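Side-chain contacts in oligopeptide ABC transporter OppAIV (Borrelia burgdorferi B31, PDB 4GL8), which probably binds oligopeptides in the periplasm and hands them to an ABC transporter for uptake across the inner membrane: residues A[41-46]-A[54-59]; A[48-53]-A[410-415]; A[118-123]-A[127-132]; A[391-394]-A[400-403]. All coordinates share one frame; numbering follows the deposited sequence.

Interaction 1 of 4, residues A[41-46]-A[54-59]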
loop_
_atom_site.group_PDB
_atom_site.type_symbol
_atom_site.label_atom_id
_atom_site.label_comp_id
_atom_site.label_asym_id
_atom_site.label_seq_id
_atom_site.Cartn_x
_atom_site.Cartn_y
_atom_site.Cartn_z
ATOM N N ALA A 41 -3.276 -10.351 -7.297
ATOM C CA ALA A 41 -3.251 -10.162 -8.758
ATOM C C ALA A 41 -1.928 -10.623 -9.315
ATOM O O ALA A 41 -1.847 -10.954 -10.468
ATOM C CB ALA A 41 -3.454 -8.686 -9.111
ATOM N N THR A 42 -0.888 -10.624 -8.500
ATOM C CA THR A 42 0.437 -11.013 -8.933
ATOM C C THR A 42 1.257 -11.270 -7.684
ATOM O O THR A 42 1.095 -10.583 -6.680
ATOM C CB THR A 42 1.122 -9.913 -9.822
ATOM O OG1 THR A 42 2.538 -10.113 -9.858
ATOM C CG2 THR A 42 0.905 -8.509 -9.266
ATOM N N LEU A 43 2.130 -12.262 -7.743
ATOM C CA LEU A 43 3.097 -12.502 -6.691
ATOM C C LEU A 43 4.529 -12.049 -7.071
ATOM O O LEU A 43 5.503 -12.414 -6.401
ATOM C CB LEU A 43 3.032 -13.970 -6.253
ATOM C CG LEU A 43 1.635 -14.250 -5.637
ATOM C CD1 LEU A 43 1.496 -15.705 -5.226
ATOM C CD2 LEU A 43 1.314 -13.336 -4.460
ATOM N N ASP A 44 4.622 -11.191 -8.084
ATOM C CA ASP A 44 5.900 -10.684 -8.590
ATOM C C ASP A 44 6.137 -9.337 -7.905
ATOM O O ASP A 44 5.397 -8.391 -8.132
ATOM C CB ASP A 44 5.791 -10.516 -10.103
ATOM C CG ASP A 44 7.098 -10.102 -10.758
ATOM O OD1 ASP A 44 7.926 -9.427 -10.120
ATOM O OD2 ASP A 44 7.293 -10.452 -11.942
ATOM N N ALA A 45 7.157 -9.266 -7.064
ATOM C CA ALA A 45 7.374 -8.104 -6.201
ATOM C C ALA A 45 7.569 -6.813 -6.973
ATOM O O ALA A 45 7.322 -5.716 -6.428
ATOM C CB ALA A 45 8.575 -8.337 -5.257
ATOM N N GLN A 46 8.007 -6.924 -8.218
ATOM C CA GLN A 46 8.319 -5.733 -9.012
ATOM C C GLN A 46 7.086 -5.253 -9.755
ATOM O O GLN A 46 7.123 -4.190 -10.366
ATOM C CB GLN A 46 9.489 -6.001 -9.958
ATOM C CG GLN A 46 10.763 -6.331 -9.197
ATOM C CD GLN A 46 12.003 -6.374 -10.078
ATOM O OE1 GLN A 46 11.933 -6.687 -11.265
ATOM N NE2 GLN A 46 13.150 -6.017 -9.488
ATOM N N SER A 54 1.459 -7.657 -1.468
ATOM C CA SER A 54 2.583 -7.237 -0.637
ATOM C C SER A 54 2.721 -8.059 0.642
ATOM O O SER A 54 3.833 -8.415 1.029
ATOM C CB SER A 54 2.456 -5.770 -0.237
ATOM O OG SER A 54 3.627 -5.392 0.433
ATOM N N GLY A 55 1.594 -8.334 1.292
ATOM C CA GLY A 55 1.594 -9.051 2.543
ATOM C C GLY A 55 2.024 -10.499 2.387
ATOM O O GLY A 55 2.674 -11.072 3.268
ATOM N N ILE A 56 1.690 -11.080 1.239
ATOM C CA ILE A 56 2.102 -12.424 0.921
ATOM C C ILE A 56 3.586 -12.457 0.509
ATOM O O ILE A 56 4.375 -13.243 1.041
ATOM C CB ILE A 56 1.166 -13.009 -0.158
ATOM C CG1 ILE A 56 -0.219 -13.234 0.433
ATOM C CG2 ILE A 56 1.709 -14.316 -0.715
ATOM C CD1 ILE A 56 -1.299 -13.359 -0.597
ATOM N N VAL A 57 3.963 -11.619 -0.441
ATOM C CA VAL A 57 5.310 -11.646 -0.990
ATOM C C VAL A 57 6.361 -11.359 0.073
ATOM O O VAL A 57 7.467 -11.870 0.004
ATOM C CB VAL A 57 5.458 -10.633 -2.154
ATOM C CG1 VAL A 57 6.495 -9.559 -1.886
ATOM C CG2 VAL A 57 5.796 -11.332 -3.421
ATOM N N SER A 58 6.009 -10.527 1.043
ATOM C CA SER A 58 6.905 -10.210 2.126
ATOM C C SER A 58 7.214 -11.454 2.981
ATOM O O SER A 58 8.254 -11.477 3.652
ATOM C CB SER A 58 6.351 -9.041 2.959
ATOM O OG SER A 58 5.233 -9.490 3.755
ATOM N N GLN A 59 6.370 -12.507 2.913
ATOM C CA GLN A 59 6.659 -13.749 3.628
ATOM C C GLN A 59 7.624 -14.638 2.866
ATOM O O GLN A 59 8.082 -15.635 3.409
ATOM C CB GLN A 59 5.400 -14.554 3.945
ATOM C CG GLN A 59 4.235 -13.746 4.470
ATOM C CD GLN A 59 4.615 -12.888 5.656
ATOM O OE1 GLN A 59 5.195 -13.369 6.627
ATOM N NE2 GLN A 59 4.313 -11.596 5.571
#
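L43, A45, I56 and V57 make the contact between the loop 41-46 and helix 51-57, and all four are buried. Its apolar part consists of two methyl meetings. CD2 of L43 lies 3.9 Å from CG2 of I56, the two side chains passing at a slant. With CG of L43 anti to the carbonyl carbon (chi1 -64°), the leucine, whose first bond does not aim at the helix, still brings one methyl up to it. Further along, the CB of A45 rests 4.1 Å from CG1 of V57. V57 thus faces the loop with both branches, because its CG2 meets the backbone at L43 O, 3.2 Å away. The eclipsed chi1 of V57 (119°), however, makes both this rotation and the short approach doubtful.

Two successive side-chain turns brace the loop, an ST turn followed by an Asx turn. In the first, T42 OG1 accepts from D44 N at 2.9 Å. In the second, D44 OD1 receives Q46 N at 3.1 Å, on its anti side and 28° out of the carboxylate plane. The side chain of D44 starts out away from the helix, and R118 binds both D44 and Q46: it forms a salt bridge with D44 OD2 and a hydrogen bond with Q46 OE1.

On the helix side, Q59 folds back along its own chain. Its NE2 donates to G55 O at 2.9 Å, the acceptor lying nearly in the amide plane, and also bonds F520 O, while OE1 of Q59 accepts from L522 N.

Interaction 2 of 4, residues A[48-53]-A[410-415]; sequences INDTVG and TYINSR
The amide of N49 and the carboxylate of D50 both meet I412, which supplies a different methyl to each. CG2 of I412 stands in front of the terminal atoms of the amide rather than over its flat: it is 3.5 Å from N49 OD1 and 3.9 Å from N49 ND2. The carboxylate of D50 is met differently. CD1 of I412 lies over one of its faces, 4.0 Å from D50 CG and 3.7 Å from D50 CB. G53 N comes to D50 OD2 (2.9 Å, N-H...O angle 166°) from the other side of the plane, 38° out of it. V52 N adds a weak bond to the same oxygen.

D50 is therefore the N-cap of helix 51-57. Its CG sits between the backbone N and the carbonyl carbon (chi1 77°), a rotation that folds OD2 back to the first helical N-H groups. W408 NE1 also bonds this OD2, giving the cap a partner at the start of helix 408-417. The polar end of N49 has its own hold, ND2 being bonded to S127 OG.

The backbones of N49 and T51 bond the bound peptide, and R415 packs on one of its side chains, so the contact borders the ligand site. Within helix 408-417, R415 NH1 reaches Y411 OH at 3.1 Å. Further packing joins V52 to W408, N49 to V416, and T51, Y411, S414 and R415 to strand 422-428.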
loop_
_atom_site.group_PDB
_atom_site.type_symbol
_atom_site.label_atom_id
_atom_site.label_comp_id
_atom_site.label_asym_id
_atom_site.label_seq_id
_atom_site.Cartn_x
_atom_site.Cartn_y
_atom_site.Cartn_z
ATOM N N ILE A 48 3.802 -5.866 -8.053
ATOM C CA ILE A 48 2.747 -5.707 -7.028
ATOM C C ILE A 48 2.589 -4.254 -6.653
ATOM O O ILE A 48 3.578 -3.598 -6.362
ATOM C CB ILE A 48 3.093 -6.500 -5.741
ATOM C CG1 ILE A 48 2.894 -7.989 -5.971
ATOM C CG2 ILE A 48 2.214 -6.081 -4.572
ATOM C CD1 ILE A 48 3.715 -8.836 -5.034
ATOM N N ASN A 49 1.357 -3.761 -6.616
ATOM C CA ASN A 49 1.105 -2.399 -6.158
ATOM C C ASN A 49 0.022 -2.330 -5.112
ATOM O O ASN A 49 -0.547 -1.266 -4.884
ATOM C CB ASN A 49 0.748 -1.492 -7.331
ATOM C CG ASN A 49 -0.447 -2.000 -8.125
ATOM O OD1 ASN A 49 -1.267 -2.798 -7.628
ATOM N ND2 ASN A 49 -0.538 -1.558 -9.391
ATOM N N ASP A 50 -0.215 -3.452 -4.446
ATOM C CA ASP A 50 -1.423 -3.662 -3.627
ATOM C C ASP A 50 -1.060 -4.388 -2.341
ATOM O O ASP A 50 -0.069 -5.108 -2.320
ATOM C CB ASP A 50 -2.460 -4.452 -4.418
ATOM C CG ASP A 50 -2.137 -5.906 -4.484
ATOM O OD1 ASP A 50 -1.359 -6.306 -5.371
ATOM O OD2 ASP A 50 -2.670 -6.650 -3.650
ATOM N N THR A 51 -1.823 -4.163 -1.272
ATOM C CA THR A 51 -1.468 -4.710 0.050
ATOM C C THR A 51 -1.637 -6.232 0.202
ATOM O O THR A 51 -1.030 -6.822 1.100
ATOM C CB THR A 51 -2.276 -4.062 1.211
ATOM O OG1 THR A 51 -3.668 -4.166 0.925
ATOM C CG2 THR A 51 -1.923 -2.610 1.332
ATOM N N VAL A 52 -2.441 -6.861 -0.648
ATOM C CA VAL A 52 -2.604 -8.295 -0.570
ATOM C C VAL A 52 -1.380 -9.013 -1.135
ATOM O O VAL A 52 -0.746 -9.832 -0.459
ATOM C CB VAL A 52 -3.886 -8.768 -1.265
ATOM C CG1 VAL A 52 -4.040 -10.265 -1.056
ATOM C CG2 VAL A 52 -5.074 -8.037 -0.675
ATOM N N GLY A 53 -1.025 -8.692 -2.357
ATOM C CA GLY A 53 0.224 -9.194 -2.901
ATOM C C GLY A 53 1.418 -8.876 -2.001
ATOM O O GLY A 53 2.286 -9.727 -1.788
ATOM N N THR A 410 -9.501 -6.655 -11.034
ATOM C CA THR A 410 -10.187 -5.733 -11.926
ATOM C C THR A 410 -10.230 -4.347 -11.289
ATOM O O THR A 410 -10.067 -3.356 -11.962
ATOM C CB THR A 410 -11.613 -6.244 -12.240
ATOM O OG1 THR A 410 -11.528 -7.519 -12.904
ATOM C CG2 THR A 410 -12.423 -5.245 -13.164
ATOM N N TYR A 411 -10.481 -4.286 -9.986
ATOM C CA TYR A 411 -10.514 -3.009 -9.262
ATOM C C TYR A 411 -9.191 -2.242 -9.365
ATOM O O TYR A 411 -9.191 -1.040 -9.607
ATOM C CB TYR A 411 -10.867 -3.250 -7.796
ATOM C CG TYR A 411 -10.539 -2.088 -6.884
ATOM C CD1 TYR A 411 -11.401 -1.012 -6.764
ATOM C CD2 TYR A 411 -9.388 -2.083 -6.126
ATOM C CE1 TYR A 411 -11.121 0.037 -5.918
ATOM C CE2 TYR A 411 -9.090 -1.036 -5.271
ATOM C CZ TYR A 411 -9.951 0.024 -5.173
ATOM O OH TYR A 411 -9.648 1.066 -4.314
ATOM N N ILE A 412 -8.081 -2.956 -9.216
ATOM C CA ILE A 412 -6.757 -2.365 -9.360
ATOM C C ILE A 412 -6.535 -1.885 -10.789
ATOM O O ILE A 412 -5.963 -0.816 -11.007
ATOM C CB ILE A 412 -5.623 -3.363 -9.035
ATOM C CG1 ILE A 412 -5.634 -3.736 -7.561
ATOM C CG2 ILE A 412 -4.247 -2.812 -9.427
ATOM C CD1 ILE A 412 -4.801 -4.977 -7.299
ATOM N N ASN A 413 -6.932 -2.706 -11.759
ATOM C CA ASN A 413 -6.823 -2.312 -13.163
ATOM C C ASN A 413 -7.636 -1.055 -13.427
ATOM O O ASN A 413 -7.200 -0.204 -14.153
ATOM C CB ASN A 413 -7.291 -3.437 -14.077
ATOM C CG ASN A 413 -7.358 -3.011 -15.516
ATOM O OD1 ASN A 413 -6.380 -3.137 -16.231
ATOM N ND2 ASN A 413 -8.494 -2.445 -15.940
ATOM N N SER A 414 -8.799 -0.928 -12.791
ATOM C CA SER A 414 -9.640 0.245 -12.989
ATOM C C SER A 414 -8.972 1.523 -12.442
ATOM O O SER A 414 -8.999 2.572 -13.088
ATOM C CB SER A 414 -11.032 0.059 -12.352
ATOM O OG SER A 414 -11.780 -0.946 -13.005
ATOM N N ARG A 415 -8.390 1.430 -11.250
ATOM C CA ARG A 415 -7.746 2.585 -10.641
ATOM C C ARG A 415 -6.553 3.062 -11.487
ATOM O O ARG A 415 -6.446 4.247 -11.836
ATOM C CB ARG A 415 -7.329 2.257 -9.197
ATOM C CG ARG A 415 -8.417 2.603 -8.202
ATOM C CD ARG A 415 -8.001 2.443 -6.756
ATOM N NE ARG A 415 -6.950 3.366 -6.320
ATOM C CZ ARG A 415 -6.488 3.403 -5.078
ATOM N NH1 ARG A 415 -7.005 2.591 -4.171
ATOM N NH2 ARG A 415 -5.531 4.254 -4.731
#

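Interaction 3 of 4, residues A[118-123]-A[127-132]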
loop_
_atom_site.group_PDB
_atom_site.type_symbol
_atom_site.label_atom_id
_atom_site.label_comp_id
_atom_site.label_asym_id
_atom_site.label_seq_id
_atom_site.Cartn_x
_atom_site.Cartn_y
_atom_site.Cartn_z
ATOM N N ARG A 118 16.030 -5.035 -14.199
ATOM C CA ARG A 118 14.705 -5.458 -14.697
ATOM C C ARG A 118 13.598 -4.437 -14.382
ATOM O O ARG A 118 12.801 -4.128 -15.269
ATOM C CB ARG A 118 14.316 -6.840 -14.141
ATOM C CG ARG A 118 12.864 -7.270 -14.407
ATOM C CD ARG A 118 12.622 -8.681 -13.878
ATOM N NE ARG A 118 11.340 -9.248 -14.280
ATOM C CZ ARG A 118 10.258 -9.381 -13.501
ATOM N NH1 ARG A 118 10.243 -8.960 -12.223
ATOM N NH2 ARG A 118 9.154 -9.949 -14.010
ATOM N N ILE A 119 13.498 -3.922 -13.152
ATOM C CA ILE A 119 12.383 -3.015 -12.862
ATOM C C ILE A 119 12.559 -1.674 -13.573
ATOM O O ILE A 119 11.589 -0.979 -13.821
ATOM C CB ILE A 119 12.107 -2.818 -11.357
ATOM C CG1 ILE A 119 10.768 -2.124 -11.162
ATOM C CG2 ILE A 119 13.229 -2.022 -10.683
ATOM C CD1 ILE A 119 10.314 -2.121 -9.722
ATOM N N LEU A 120 13.798 -1.344 -13.941
ATOM C CA LEU A 120 14.087 -0.124 -14.695
ATOM C C LEU A 120 14.032 -0.336 -16.194
ATOM O O LEU A 120 14.378 0.575 -16.955
ATOM C CB LEU A 120 15.452 0.431 -14.293
ATOM C CG LEU A 120 15.473 0.988 -12.866
ATOM C CD1 LEU A 120 16.894 1.097 -12.326
ATOM C CD2 LEU A 120 14.793 2.344 -12.826
ATOM N N ASP A 121 13.601 -1.528 -16.613
ATOM C CA ASP A 121 13.296 -1.815 -17.995
ATOM C C ASP A 121 11.844 -1.456 -18.263
ATOM O O ASP A 121 10.943 -2.005 -17.638
ATOM C CB ASP A 121 13.485 -3.307 -18.287
ATOM C CG ASP A 121 13.496 -3.621 -19.791
ATOM O OD1 ASP A 121 13.018 -2.791 -20.613
ATOM O OD2 ASP A 121 14.009 -4.707 -20.140
ATOM N N LYS A 122 11.631 -0.561 -19.219
ATOM C CA LYS A 122 10.292 -0.164 -19.657
ATOM C C LYS A 122 9.412 -1.383 -19.970
ATOM O O LYS A 122 8.226 -1.391 -19.622
ATOM C CB LYS A 122 10.406 0.745 -20.876
ATOM C CG LYS A 122 9.245 1.692 -21.116
ATOM C CD LYS A 122 9.665 2.819 -22.076
ATOM C CE LYS A 122 10.537 3.865 -21.371
ATOM N NZ LYS A 122 11.075 4.935 -22.264
ATOM N N GLU A 123 9.991 -2.433 -20.553
ATOM C CA GLU A 123 9.199 -3.589 -21.026
ATOM C C GLU A 123 8.564 -4.402 -19.908
ATOM O O GLU A 123 7.570 -5.082 -20.135
ATOM C CB GLU A 123 10.031 -4.512 -21.939
ATOM N N SER A 127 4.212 -0.738 -12.534
ATOM C CA SER A 127 3.465 0.496 -12.317
ATOM C C SER A 127 4.064 1.345 -11.165
ATOM O O SER A 127 3.601 2.461 -10.914
ATOM C CB SER A 127 2.001 0.166 -12.013
ATOM O OG SER A 127 1.893 -0.403 -10.704
ATOM N N PHE A 128 5.068 0.810 -10.468
ATOM C CA PHE A 128 5.710 1.492 -9.315
ATOM C C PHE A 128 7.089 2.003 -9.619
ATOM O O PHE A 128 7.752 2.595 -8.760
ATOM C CB PHE A 128 5.801 0.555 -8.084
ATOM C CG PHE A 128 4.956 1.000 -6.912
ATOM C CD1 PHE A 128 5.084 2.302 -6.384
ATOM C CD2 PHE A 128 4.061 0.125 -6.304
ATOM C CE1 PHE A 128 4.309 2.710 -5.299
ATOM C CE2 PHE A 128 3.295 0.530 -5.227
ATOM C CZ PHE A 128 3.422 1.815 -4.717
ATOM N N VAL A 129 7.524 1.799 -10.853
ATOM C CA VAL A 129 8.854 2.212 -11.283
ATOM C C VAL A 129 9.205 3.672 -10.918
ATOM O O VAL A 129 10.381 3.993 -10.722
ATOM C CB VAL A 129 9.026 1.967 -12.801
ATOM C CG1 VAL A 129 8.277 3.017 -13.635
ATOM C CG2 VAL A 129 10.504 1.924 -13.157
ATOM N N ASN A 130 8.216 4.553 -10.837
ATOM C CA ASN A 130 8.498 5.961 -10.455
ATOM C C ASN A 130 9.111 6.146 -9.080
ATOM O O ASN A 130 9.885 7.070 -8.854
ATOM C CB ASN A 130 7.257 6.830 -10.578
ATOM C CG ASN A 130 7.016 7.246 -11.996
ATOM O OD1 ASN A 130 7.857 7.007 -12.871
ATOM N ND2 ASN A 130 5.909 7.898 -12.238
ATOM N N MET A 131 8.792 5.241 -8.172
ATOM C CA MET A 131 9.422 5.237 -6.859
ATOM C C MET A 131 10.953 5.017 -6.945
ATOM O O MET A 131 11.724 5.713 -6.280
ATOM C CB MET A 131 8.764 4.182 -6.004
ATOM C CG MET A 131 9.374 4.068 -4.621
ATOM S SD MET A 131 8.319 3.098 -3.543
ATOM C CE MET A 131 6.936 4.199 -3.430
ATOM N N ILE A 132 11.394 4.091 -7.787
ATOM C CA ILE A 132 12.811 3.893 -8.014
ATOM C C ILE A 132 13.479 5.100 -8.689
ATOM O O ILE A 132 14.551 5.505 -8.283
ATOM C CB ILE A 132 13.105 2.648 -8.874
ATOM C CG1 ILE A 132 12.434 1.417 -8.307
ATOM C CG2 ILE A 132 14.600 2.376 -8.915
ATOM C CD1 ILE A 132 12.756 1.208 -6.839
#
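CD2 of L120 is the bump of this contact, and the hollow that takes it lies between V129 and I132, three residues apart on one face of helix 129-135. The methyl sits 3.9 Å from I132 CG2 and 4.3 Å from V129 CG2, nearer the isoleucine. L120 does not start out facing this helix; with CG anti to the carbonyl carbon (chi1 -69°), it is the CD2 branch that reaches the dip. The flank of L120 is also covered by A139 and Y142 of helix 139-143.

I119 forms the other side of the interlock. Its CG2 branch comes up to CG1 of I132 at 4.3 Å, so I132 is touched by two neighbours through two separate branches, CG1 by I119 and CG2 by L120. V129 answers with a bump of its own: CG2, anti to the backbone N, presses on I119 O at 3.2 Å. This is the tightest approach in the contact, a methyl closed against a carbonyl oxygen near the end of helix 109-119.

Past L120, which is the first residue to leave helical geometry, D121 OD1 closes an Asx turn. It accepts from E123 N (3.0 Å, N-H...O angle 167°) and is met well above the carboxylate plane. Outside the two segments, T181 packs on I119 and F182 on I132.

The whole is a helix-loop-helix connection closed by aliphatic side chains. Its second arm borders the binding site, for F128, just before the V129 bump, packs on a side chain of the bound peptide and meets H179 edge-to-face.

Interaction 4 of 4, residues A[391-394]-A[400-403]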
loop_
_atom_site.group_PDB
_atom_site.type_symbol
_atom_site.label_atom_id
_atom_site.label_comp_id
_atom_site.label_asym_id
_atom_site.label_seq_id
_atom_site.Cartn_x
_atom_site.Cartn_y
_atom_site.Cartn_z
ATOM N N ASN A 391 -26.026 7.405 0.117
ATOM C CA ASN A 391 -27.065 8.009 0.924
ATOM C C ASN A 391 -26.764 9.433 1.385
ATOM O O ASN A 391 -27.679 10.238 1.505
ATOM C CB ASN A 391 -27.346 7.129 2.162
ATOM C CG ASN A 391 -28.428 7.701 3.054
ATOM O OD1 ASN A 391 -28.190 8.562 3.915
ATOM N ND2 ASN A 391 -29.622 7.224 2.858
ATOM N N GLN A 392 -25.508 9.733 1.686
ATOM C CA GLN A 392 -25.131 11.103 2.025
ATOM C C GLN A 392 -25.355 12.034 0.828
ATOM O O GLN A 392 -25.978 13.075 0.963
ATOM C CB GLN A 392 -23.671 11.189 2.495
ATOM C CG GLN A 392 -23.404 10.516 3.836
ATOM C CD GLN A 392 -24.013 11.274 4.996
ATOM O OE1 GLN A 392 -23.598 12.380 5.304
ATOM N NE2 GLN A 392 -25.035 10.697 5.612
ATOM N N TRP A 393 -24.840 11.662 -0.341
ATOM C CA TRP A 393 -25.101 12.436 -1.563
ATOM C C TRP A 393 -26.599 12.576 -1.941
ATOM O O TRP A 393 -27.060 13.659 -2.354
ATOM C CB TRP A 393 -24.265 11.890 -2.697
ATOM C CG TRP A 393 -22.798 12.119 -2.443
ATOM C CD1 TRP A 393 -22.244 13.067 -1.629
ATOM C CD2 TRP A 393 -21.713 11.412 -3.017
ATOM N NE1 TRP A 393 -20.884 13.001 -1.663
ATOM C CE2 TRP A 393 -20.520 12.000 -2.519
ATOM C CE3 TRP A 393 -21.616 10.348 -3.925
ATOM C CZ2 TRP A 393 -19.277 11.544 -2.863
ATOM C CZ3 TRP A 393 -20.368 9.906 -4.276
ATOM C CH2 TRP A 393 -19.216 10.508 -3.746
ATOM N N LYS A 394 -27.371 11.518 -1.747
ATOM C CA LYS A 394 -28.792 11.618 -2.021
ATOM C C LYS A 394 -29.460 12.575 -1.029
ATOM O O LYS A 394 -30.072 13.557 -1.435
ATOM C CB LYS A 394 -29.464 10.245 -1.997
ATOM C CG LYS A 394 -30.974 10.285 -2.219
ATOM C CD LYS A 394 -31.346 11.105 -3.460
ATOM C CE LYS A 394 -32.783 10.863 -3.923
ATOM N NZ LYS A 394 -32.994 11.509 -5.251
ATOM N N ASN A 400 -28.030 11.291 -7.378
ATOM C CA ASN A 400 -28.069 9.823 -7.423
ATOM C C ASN A 400 -26.825 9.210 -8.064
ATOM O O ASN A 400 -26.410 9.595 -9.166
ATOM C CB ASN A 400 -29.249 9.375 -8.257
ATOM C CG ASN A 400 -30.549 9.940 -7.758
ATOM O OD1 ASN A 400 -31.062 9.525 -6.721
ATOM N ND2 ASN A 400 -31.090 10.888 -8.489
ATOM N N VAL A 401 -26.250 8.232 -7.389
ATOM C CA VAL A 401 -25.143 7.500 -7.950
ATOM C C VAL A 401 -25.516 6.026 -7.980
ATOM O O VAL A 401 -26.396 5.594 -7.241
ATOM C CB VAL A 401 -23.851 7.694 -7.137
ATOM C CG1 VAL A 401 -23.383 9.141 -7.213
ATOM C CG2 VAL A 401 -24.020 7.247 -5.681
ATOM N N GLN A 402 -24.844 5.264 -8.836
ATOM C CA GLN A 402 -25.045 3.811 -8.888
ATOM C C GLN A 402 -23.784 3.118 -8.411
ATOM O O GLN A 402 -22.684 3.550 -8.736
ATOM C CB GLN A 402 -25.431 3.366 -10.301
ATOM C CG GLN A 402 -26.931 3.464 -10.518
ATOM C CD GLN A 402 -27.394 2.934 -11.849
ATOM O OE1 GLN A 402 -26.595 2.662 -12.756
ATOM N NE2 GLN A 402 -28.688 2.801 -11.985
ATOM N N LEU A 403 -23.956 2.080 -7.603
ATOM C CA LEU A 403 -22.833 1.348 -7.041
ATOM C C LEU A 403 -22.497 0.130 -7.891
ATOM O O LEU A 403 -23.359 -0.483 -8.484
ATOM C CB LEU A 403 -23.131 0.901 -5.612
ATOM C CG LEU A 403 -23.572 1.979 -4.618
ATOM C CD1 LEU A 403 -23.790 1.349 -3.255
ATOM C CD2 LEU A 403 -22.565 3.112 -4.505
#
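W393 packs on V401 and K394 bonds N400, and these two pairs join the last turns of helix 380-397 to strand 401-406. Helix and strand belong to a beta-alpha-beta unit, strand 372-377, helix 380-397, strand 401-406, in which the two strands pair in parallel.

The apolar pair is buried. W393 points toward the strand and offers the six-membered part of its indole: CE3 lies 3.9 Å from CG1 of V401, and the two side chains meet at a slant. CG1 of V401 is set anti to its carbonyl carbon, the rotation that turns this methyl to the indole. V374 of strand 372-377 touches both side chains, so helix and both strands share the packing. The indole is also held at its polar corner, NE1 donating to L309 O.

The polar pair lies on the exposed side. K394 and N400 run side by side, their ends pointing the same way; a bend at chi2 (51°) in the otherwise extended lysine chain brings its tip over to the asparagine. CE of K394 lies 3.5 Å from N400 OD1, so the end of the aliphatic chain also packs on the amide oxygen. The ammonium is shared with N398, whose OD1 it also bonds.

N400 touches a crystal neighbour, so its pose may partly reflect the lattice. K394 NZ reaches N400 OD1 at 3.1 Å, the C=O...N angle being 116°, with the nitrogen tilted 22° from the carbonyl plane.

Overall arrangement
Interactions 1, 2 and 3 are buried and adjoin one another, whereas interaction 4 lies about 21 Å or more from interactions 1 and 3 (nearest atoms) and is half exposed. Interactions 1 and 2 share helix 51-57, and I48 of segment 48-53 packs against both segments of interaction 1. R118 ties interaction 3 to the loop of interaction 1, and N49 and S127 join interactions 2 and 3. Chemistry follows place: interactions 1 and 3 are aliphatic, each with a valine methyl on a carbonyl oxygen, interaction 2 sets one isoleucine against polar groups beside the peptide, and interaction 4 adds a lysine-asparagine bond at the surface.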